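Local atomic coordinates of delta (Bacillus subtilis, PDB entry 3ZH9), a protein that probably helps the ATP-driven loader place the ring-shaped beta subunit on primed DNA for replication, by opening that ring. Residues S100-Y105 / F115-P120; Y18-K23 / S33-T38. All blocks are in the same frame, centred on the assembly; numbering follows the deposited sequence.

In the fold
The two contacts are built on one parallel sheet, and their centres lie about 13 Å apart. Interaction 2 comes first along the chain, joining strand 17-21 to helix 25-39; interaction 1 follows, setting helix 99-107 against strand 113-119. The two strands are neighbours, and probable hydrogen bonds join them: Leu20 N to Leu117 O (2.8 Å) and Ala119 N to Leu20 O (2.8 Å). Tyr18 and Leu20 project from one face of the sheet, Phe115 and Leu117 from the opposite one, so the two helices pack on opposite faces. Together they show the three-layer alpha-beta-alpha build of this domain, with its 2-3-4-1-5 strand order, as in AAA+ relatives.

Interaction 1: S100-Y105 / F115-P120; sequences SALESY and FVLLAP
Leu102 and Tyr105 meet Phe115 and Leu117 where the axes of helix residues 100-105 and strand residues 115-119 approach to 12.1 Å and run at 131° to each other, closer to antiparallel than to parallel. Large, mostly hydrocarbon side chains bridge this separation. Phe115 has its CG anti to the backbone N (chi1 -169°), which carries the ring out from the sheet to meet two helix residues one turn apart. Phenylalanine suits the place because its long, flat ring spans much of the gap, offering a face to Tyr105 and its far end to Leu102. Tyr105 CD2 lies over that face, offset toward the rim, while Tyr105 CE2 comes to 3.7 Å from Phe115 CD2. The ring centroids are 5.0 Å apart and the planes inclined at 42°, an oblique pairing. Farther round the Phe115 ring, Leu102 CD1 approaches Phe115 CE1 at 3.9 Å and lies as near to CZ. Leu102 CD2 only just reaches Leu117 CD1, at 4.5 Å. With Phe115 replaced by alanine, a gap would probably open between helix and strand, leaving the Tyr105 ring and the Leu102 methyl without their shared partner. The tyrosine hydroxyl is hydrogen-bonded to Ala110 N, while Ala66 of helix 59-66 touches both aromatic residues. No hydrogen bond crosses between the two segments: this beta-alpha-beta unit is held here by buried dispersion contacts and the exclusion of water.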
ATOM      1  N   SER A 100     -26.471  -4.717 -15.989  1.00 64.69           N
ATOM      2  CA  SER A 100     -27.703  -3.921 -16.042  1.00 67.55           C
ATOM      3  C   SER A 100     -28.522  -3.975 -14.743  1.00 60.45           C
ATOM      4  O   SER A 100     -29.142  -2.991 -14.345  1.00 62.44           O
ATOM      5  CB  SER A 100     -28.569  -4.337 -17.237  1.00 73.40           C
ATOM      6  OG  SER A 100     -29.012  -5.680 -17.112  1.00 75.17           O
ATOM      7  N   ALA A 101     -28.522  -5.131 -14.091  1.00 62.29           N
ATOM      8  CA  ALA A 101     -29.231  -5.291 -12.831  1.00 57.77           C
ATOM      9  C   ALA A 101     -28.549  -4.462 -11.740  1.00 54.03           C
ATOM     10  O   ALA A 101     -29.207  -3.875 -10.882  1.00 51.70           O
ATOM     11  CB  ALA A 101     -29.293  -6.762 -12.442  1.00 53.00           C
ATOM     12  N   LEU A 102     -27.222  -4.417 -11.789  1.00 52.15           N
ATOM     13  CA  LEU A 102     -26.447  -3.585 -10.881  1.00 51.27           C
ATOM     14  C   LEU A 102     -26.711  -2.088 -11.102  1.00 48.20           C
ATOM     15  O   LEU A 102     -26.900  -1.341 -10.140  1.00 42.75           O
ATOM     16  CB  LEU A 102     -24.951  -3.891 -11.014  1.00 52.48           C
ATOM     17  CG  LEU A 102     -24.024  -2.952 -10.234  1.00 49.45           C
ATOM     18  CD1 LEU A 102     -24.366  -2.972  -8.749  1.00 46.81           C
ATOM     19  CD2 LEU A 102     -22.569  -3.331 -10.458  1.00 49.52           C
ATOM     20  N   GLU A 103     -26.720  -1.649 -12.362  1.00 49.02           N
ATOM     21  CA  GLU A 103     -27.090  -0.273 -12.672  1.00 51.40           C
ATOM     22  C   GLU A 103     -28.442   0.032 -12.064  1.00 52.46           C
ATOM     23  O   GLU A 103     -28.622   1.071 -11.437  1.00 52.07           O
ATOM     24  CB  GLU A 103     -27.187  -0.037 -14.175  1.00 65.37           C
ATOM     25  CG  GLU A 103     -25.987  -0.466 -14.975  1.00 81.04           C
ATOM     26  CD  GLU A 103     -26.121  -0.088 -16.436  1.00 89.93           C
ATOM     27  OE1 GLU A 103     -26.954   0.792 -16.738  1.00 92.32           O
ATOM     28  OE2 GLU A 103     -25.399  -0.669 -17.279  1.00 91.01           O
ATOM     29  N   SER A 104     -29.399  -0.873 -12.271  1.00 48.79           N
ATOM     30  CA  SER A 104     -30.736  -0.712 -11.713  1.00 50.50           C
ATOM     31  C   SER A 104     -30.704  -0.590 -10.201  1.00 41.04           C
ATOM     32  O   SER A 104     -31.383   0.257  -9.639  1.00 42.85           O
ATOM     33  CB  SER A 104     -31.640  -1.886 -12.099  1.00 63.19           C
ATOM     34  OG  SER A 104     -32.109  -1.753 -13.429  1.00 76.73           O
ATOM     35  N   TYR A 105     -29.931  -1.456  -9.546  1.00 45.69           N
ATOM     36  CA  TYR A 105     -29.824  -1.423  -8.089  1.00 43.85           C
ATOM     37  C   TYR A 105     -29.259  -0.102  -7.553  1.00 38.01           C
ATOM     38  O   TYR A 105     -29.830   0.476  -6.635  1.00 39.59           O
ATOM     39  CB  TYR A 105     -28.993  -2.590  -7.520  1.00 46.77           C
ATOM     40  CG  TYR A 105     -28.933  -2.509  -6.010  1.00 41.48           C
ATOM     41  CD1 TYR A 105     -29.953  -3.042  -5.226  1.00 39.59           C
ATOM     42  CD2 TYR A 105     -27.903  -1.834  -5.371  1.00 34.00           C
ATOM     43  CE1 TYR A 105     -29.928  -2.936  -3.843  1.00 38.82           C
ATOM     44  CE2 TYR A 105     -27.874  -1.712  -3.995  1.00 29.91           C
ATOM     45  CZ  TYR A 105     -28.881  -2.268  -3.233  1.00 34.57           C
ATOM     46  OH  TYR A 105     -28.860  -2.154  -1.862  1.00 35.20           O
ATOM     47  N   PHE A 115     -24.262  -0.861   0.395  1.00 31.64           N
ATOM     48  CA  PHE A 115     -23.681  -1.628  -0.710  1.00 28.87           C
ATOM     49  C   PHE A 115     -22.338  -0.994  -1.109  1.00 35.04           C
ATOM     50  O   PHE A 115     -22.293   0.168  -1.546  1.00 34.90           O
ATOM     51  CB  PHE A 115     -24.649  -1.578  -1.895  1.00 28.48           C
ATOM     52  CG  PHE A 115     -24.320  -2.522  -3.013  1.00 39.76           C
ATOM     53  CD1 PHE A 115     -23.456  -2.135  -4.038  1.00 41.25           C
ATOM     54  CD2 PHE A 115     -24.902  -3.794  -3.066  1.00 36.10           C
ATOM     55  CE1 PHE A 115     -23.160  -3.009  -5.088  1.00 40.38           C
ATOM     56  CE2 PHE A 115     -24.613  -4.661  -4.106  1.00 38.27           C
ATOM     57  CZ  PHE A 115     -23.743  -4.269  -5.121  1.00 35.98           C
ATOM     58  N   VAL A 116     -21.250  -1.744  -0.956  1.00 34.49           N
ATOM     59  CA  VAL A 116     -19.924  -1.225  -1.287  1.00 34.19           C
ATOM     60  C   VAL A 116     -19.262  -1.983  -2.444  1.00 37.09           C
ATOM     61  O   VAL A 116     -19.045  -3.198  -2.384  1.00 34.26           O
ATOM     62  CB  VAL A 116     -18.989  -1.222  -0.062  1.00 41.02           C
ATOM     63  CG1 VAL A 116     -19.721  -0.691   1.165  1.00 28.88           C
ATOM     64  CG2 VAL A 116     -18.509  -2.608   0.221  1.00 65.14           C
ATOM     65  N   LEU A 117     -18.990  -1.260  -3.522  1.00 34.34           N
ATOM     66  CA  LEU A 117     -18.143  -1.768  -4.590  1.00 33.31           C
ATOM     67  C   LEU A 117     -16.694  -1.467  -4.240  1.00 39.16           C
ATOM     68  O   LEU A 117     -16.320  -0.308  -4.059  1.00 35.20           O
ATOM     69  CB  LEU A 117     -18.469  -1.083  -5.906  1.00 38.74           C
ATOM     70  CG  LEU A 117     -19.614  -1.711  -6.675  1.00 54.53           C
ATOM     71  CD1 LEU A 117     -20.058  -0.780  -7.787  1.00 57.85           C
ATOM     72  CD2 LEU A 117     -19.152  -3.065  -7.222  1.00 48.85           C
ATOM     73  N   LEU A 118     -15.884  -2.514  -4.163  1.00 40.66           N
ATOM     74  CA  LEU A 118     -14.457  -2.358  -3.945  1.00 44.91           C
ATOM     75  C   LEU A 118     -13.747  -2.689  -5.261  1.00 43.03           C
ATOM     76  O   LEU A 118     -13.722  -3.844  -5.688  1.00 44.53           O
ATOM     77  CB  LEU A 118     -14.007  -3.270  -2.806  1.00 51.96           C
ATOM     78  CG  LEU A 118     -12.579  -3.078  -2.313  1.00 66.94           C
ATOM     79  CD1 LEU A 118     -12.301  -1.606  -2.083  1.00 68.10           C
ATOM     80  CD2 LEU A 118     -12.353  -3.882  -1.042  1.00 73.23           C
ATOM     81  N   ALA A 119     -13.217  -1.663  -5.919  1.00 38.19           N
ATOM     82  CA  ALA A 119     -12.674  -1.795  -7.266  1.00 42.24           C
ATOM     83  C   ALA A 119     -11.229  -1.325  -7.296  1.00 43.49           C
ATOM     84  O   ALA A 119     -10.968  -0.155  -7.533  1.00 46.96           O
ATOM     85  CB  ALA A 119     -13.500  -0.987  -8.251  1.00 37.38           C
ATOM     86  N   PRO A 120     -10.288  -2.246  -7.062  1.00 41.17           N
ATOM     87  CA  PRO A 120      -8.883  -1.904  -6.842  1.00 43.41           C
ATOM     88  C   PRO A 120      -8.141  -1.558  -8.136  1.00 47.56           C
ATOM     89  O   PRO A 120      -7.089  -2.125  -8.387  1.00 48.12           O
ATOM     90  CB  PRO A 120      -8.313  -3.202  -6.268  1.00 42.79           C
ATOM     91  CG  PRO A 120      -9.109  -4.278  -6.973  1.00 37.80           C
ATOM     92  CD  PRO A 120     -10.518  -3.706  -7.028  1.00 36.45           C
TER

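Interaction 2: Y18-K23 / S33-T38; sequences YCLYGK and SRIRQT
Ile35 meets Tyr18 and Leu20 through its outermost methyl, and the torsions show how: with CD1 anti to CA (chi2 166°) the side chain stretches from helix 25-39 towards the sheet, while a chi2 of 80° turns the Tyr18 ring so that its flat side receives it. Ile35 CD1 sits over the middle of that ring, 4.3 Å from the centroid of Tyr18 and only 7° off the normal, which makes this a CH-pi contact. Leu20, two residues on and pointing from the same face of the strand, brings its CD1 to 4.5 Å from Ile35 CD1. One methyl thus touches both strand residues, and an isoleucine suits the place because its unbranched arm has the reach while the branch at CB stays close to the helix. A leucine suits position 20 in turn, for besides meeting Ile35 it packs on Leu28, Thr31 and Val32 of the same helix. Leu9 of helix 2-10 packs against both Tyr18 and Ile35, and the Tyr18 ring also meets that of Phe139 on the neighbouring strand. Although the ring is buried, its hydroxyl is satisfied by a hydrogen bond with His15 N. The turn after the strand contains Gly22, whose backbone angles leave no room for a side chain beside the Tyr21 carbonyl. The N-terminal family region belongs to the P-loop NTPase clan, and a first strand that passes by a glycine-containing turn into a helix packed on the sheet is consistent with the opening of that fold, the place where nucleotide-binding relatives carry their P-loop.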
ATOM      1  N   TYR A  18     -21.514   2.870  -1.968  1.00 25.74           N
ATOM      2  CA  TYR A  18     -20.145   3.403  -2.094  1.00 27.24           C
ATOM      3  C   TYR A  18     -19.419   2.713  -3.228  1.00 31.62           C
ATOM      4  O   TYR A  18     -19.661   1.538  -3.522  1.00 36.10           O
ATOM      5  CB  TYR A  18     -19.309   3.174  -0.837  1.00 32.24           C
ATOM      6  CG  TYR A  18     -19.776   3.928   0.372  1.00 29.99           C
ATOM      7  CD1 TYR A  18     -20.853   3.465   1.124  1.00 28.18           C
ATOM      8  CD2 TYR A  18     -19.153   5.110   0.758  1.00 28.34           C
ATOM      9  CE1 TYR A  18     -21.280   4.138   2.242  1.00 34.90           C
ATOM     10  CE2 TYR A  18     -19.591   5.812   1.869  1.00 26.92           C
ATOM     11  CZ  TYR A  18     -20.646   5.312   2.618  1.00 28.83           C
ATOM     12  OH  TYR A  18     -21.090   5.986   3.727  1.00 28.06           O
ATOM     13  N   CYS A  19     -18.518   3.454  -3.856  1.00 24.28           N
ATOM     14  CA  CYS A  19     -17.587   2.877  -4.790  1.00 27.71           C
ATOM     15  C   CYS A  19     -16.189   3.304  -4.378  1.00 29.78           C
ATOM     16  O   CYS A  19     -15.803   4.489  -4.505  1.00 31.73           O
ATOM     17  CB  CYS A  19     -17.894   3.291  -6.234  1.00 31.41           C
ATOM     18  SG  CYS A  19     -16.746   2.512  -7.427  1.00 40.72           S
ATOM     19  N   LEU A  20     -15.446   2.342  -3.852  1.00 31.75           N
ATOM     20  CA  LEU A  20     -14.094   2.593  -3.373  1.00 34.14           C
ATOM     21  C   LEU A  20     -13.141   2.061  -4.439  1.00 42.00           C
ATOM     22  O   LEU A  20     -13.184   0.877  -4.794  1.00 33.91           O
ATOM     23  CB  LEU A  20     -13.855   1.884  -2.032  1.00 36.43           C
ATOM     24  CG  LEU A  20     -14.998   1.899  -1.000  1.00 35.98           C
ATOM     25  CD1 LEU A  20     -14.615   1.163   0.297  1.00 35.21           C
ATOM     26  CD2 LEU A  20     -15.443   3.306  -0.685  1.00 29.27           C
ATOM     27  N   TYR A  21     -12.303   2.934  -4.978  1.00 37.43           N
ATOM     28  CA  TYR A  21     -11.409   2.523  -6.055  1.00 35.99           C
ATOM     29  C   TYR A  21     -10.011   3.111  -5.881  1.00 33.27           C
ATOM     30  O   TYR A  21      -9.769   3.920  -4.985  1.00 37.63           O
ATOM     31  CB  TYR A  21     -11.996   2.882  -7.427  1.00 30.93           C
ATOM     32  CG  TYR A  21     -11.969   4.370  -7.728  1.00 31.25           C
ATOM     33  CD1 TYR A  21     -12.930   5.218  -7.203  1.00 28.50           C
ATOM     34  CD2 TYR A  21     -10.971   4.921  -8.534  1.00 35.09           C
ATOM     35  CE1 TYR A  21     -12.908   6.591  -7.472  1.00 34.85           C
ATOM     36  CE2 TYR A  21     -10.935   6.288  -8.812  1.00 33.63           C
ATOM     37  CZ  TYR A  21     -11.907   7.113  -8.273  1.00 37.78           C
ATOM     38  OH  TYR A  21     -11.889   8.458  -8.523  1.00 38.29           O
ATOM     39  N   GLY A  22      -9.090   2.690  -6.737  1.00 40.86           N
ATOM     40  CA  GLY A  22      -7.694   3.075  -6.605  1.00 31.46           C
ATOM     41  C   GLY A  22      -6.868   1.869  -6.228  1.00 39.13           C
ATOM     42  O   GLY A  22      -7.400   0.831  -5.800  1.00 39.48           O
ATOM     43  N   LYS A  23      -5.558   2.002  -6.371  1.00 47.76           N
ATOM     44  CA  LYS A  23      -4.666   0.873  -6.160  1.00 53.56           C
ATOM     45  C   LYS A  23      -4.045   0.841  -4.765  1.00 53.48           C
ATOM     46  O   LYS A  23      -3.292  -0.075  -4.443  1.00 57.14           O
ATOM     47  CB  LYS A  23      -3.581   0.825  -7.248  1.00 54.77           C
ATOM     48  CG  LYS A  23      -4.103   0.392  -8.616  1.00 53.84           C
ATOM     49  CD  LYS A  23      -2.964  -0.015  -9.533  1.00 61.82           C
ATOM     50  N   SER A  33     -13.264  -1.605   6.527  1.00 41.84           N
ATOM     51  CA  SER A  33     -13.298  -1.981   7.931  1.00 43.60           C
ATOM     52  C   SER A  33     -14.061  -0.950   8.771  1.00 42.79           C
ATOM     53  O   SER A  33     -14.852  -1.308   9.649  1.00 41.53           O
ATOM     54  CB  SER A  33     -11.868  -2.171   8.458  1.00 43.28           C
ATOM     55  OG  SER A  33     -11.889  -2.602   9.803  1.00 56.07           O
ATOM     56  N   ARG A  34     -13.829   0.334   8.504  1.00 38.84           N
ATOM     57  CA  ARG A  34     -14.546   1.377   9.235  1.00 39.44           C
ATOM     58  C   ARG A  34     -16.033   1.345   8.899  1.00 41.01           C
ATOM     59  O   ARG A  34     -16.877   1.665   9.739  1.00 44.09           O
ATOM     60  CB  ARG A  34     -13.952   2.763   8.957  1.00 36.62           C
ATOM     61  CG  ARG A  34     -12.661   3.044   9.744  1.00 35.16           C
ATOM     62  CD  ARG A  34     -11.863   4.200   9.126  1.00 37.37           C
ATOM     63  NE  ARG A  34     -10.564   4.363   9.774  1.00 43.95           N
ATOM     64  CZ  ARG A  34     -10.247   5.351  10.608  1.00 45.80           C
ATOM     65  NH1 ARG A  34     -11.136   6.296  10.906  1.00 38.10           N
ATOM     66  NH2 ARG A  34      -9.030   5.403  11.137  1.00 41.49           N
ATOM     67  N   ILE A  35     -16.368   0.961   7.676  1.00 37.64           N
ATOM     68  CA  ILE A  35     -17.781   0.952   7.317  1.00 45.96           C
ATOM     69  C   ILE A  35     -18.455  -0.204   8.036  1.00 45.14           C
ATOM     70  O   ILE A  35     -19.571  -0.073   8.511  1.00 45.89           O
ATOM     71  CB  ILE A  35     -18.017   0.842   5.810  1.00 42.84           C
ATOM     72  CG1 ILE A  35     -17.647   2.156   5.113  1.00 34.65           C
ATOM     73  CG2 ILE A  35     -19.485   0.492   5.533  1.00 35.24           C
ATOM     74  CD1 ILE A  35     -17.530   2.031   3.585  1.00 25.93           C
ATOM     75  N   ARG A  36     -17.745  -1.327   8.120  1.00 48.06           N
ATOM     76  CA  ARG A  36     -18.217  -2.515   8.825  1.00 49.07           C
ATOM     77  C   ARG A  36     -18.444  -2.233  10.309  1.00 51.54           C
ATOM     78  O   ARG A  36     -19.503  -2.550  10.855  1.00 47.61           O
ATOM     79  CB  ARG A  36     -17.205  -3.647   8.654  1.00 49.17           C
ATOM     80  CG  ARG A  36     -17.602  -4.966   9.295  1.00 62.57           C
ATOM     81  CD  ARG A  36     -16.447  -5.956   9.201  1.00 80.42           C
ATOM     82  NE  ARG A  36     -15.798  -5.897   7.892  1.00 92.69           N
ATOM     83  CZ  ARG A  36     -14.738  -6.621   7.544  1.00107.40           C
ATOM     84  NH1 ARG A  36     -14.198  -7.472   8.408  1.00117.02           N
ATOM     85  NH2 ARG A  36     -14.219  -6.497   6.329  1.00107.38           N
ATOM     86  N   GLN A  37     -17.449  -1.634  10.955  1.00 50.53           N
ATOM     87  CA  GLN A  37     -17.556  -1.234  12.359  1.00 47.14           C
ATOM     88  C   GLN A  37     -18.737  -0.301  12.568  1.00 53.75           C
ATOM     89  O   GLN A  37     -19.313  -0.240  13.652  1.00 53.17           O
ATOM     90  CB  GLN A  37     -16.268  -0.528  12.815  1.00 40.93           C
ATOM     91  CG  GLN A  37     -15.102  -1.477  13.015  1.00 63.47           C
ATOM     92  CD  GLN A  37     -13.757  -0.770  13.186  1.00 75.11           C
ATOM     93  OE1 GLN A  37     -13.664   0.462  13.168  1.00 63.32           O
ATOM     94  NE2 GLN A  37     -12.702  -1.562  13.352  1.00 84.89           N
ATOM     95  N   THR A  38     -19.085   0.450  11.529  1.00 50.93           N
ATOM     96  CA  THR A  38     -20.218   1.361  11.620  1.00 43.88           C
ATOM     97  C   THR A  38     -21.588   0.656  11.481  1.00 45.24           C
ATOM     98  O   THR A  38     -22.516   0.966  12.220  1.00 42.73           O
ATOM     99  CB  THR A  38     -20.112   2.517  10.593  1.00 46.89           C
ATOM    100  OG1 THR A  38     -18.841   3.166  10.717  1.00 48.79           O
ATOM    101  CG2 THR A  38     -21.193   3.537  10.837  1.00 42.01           C
TER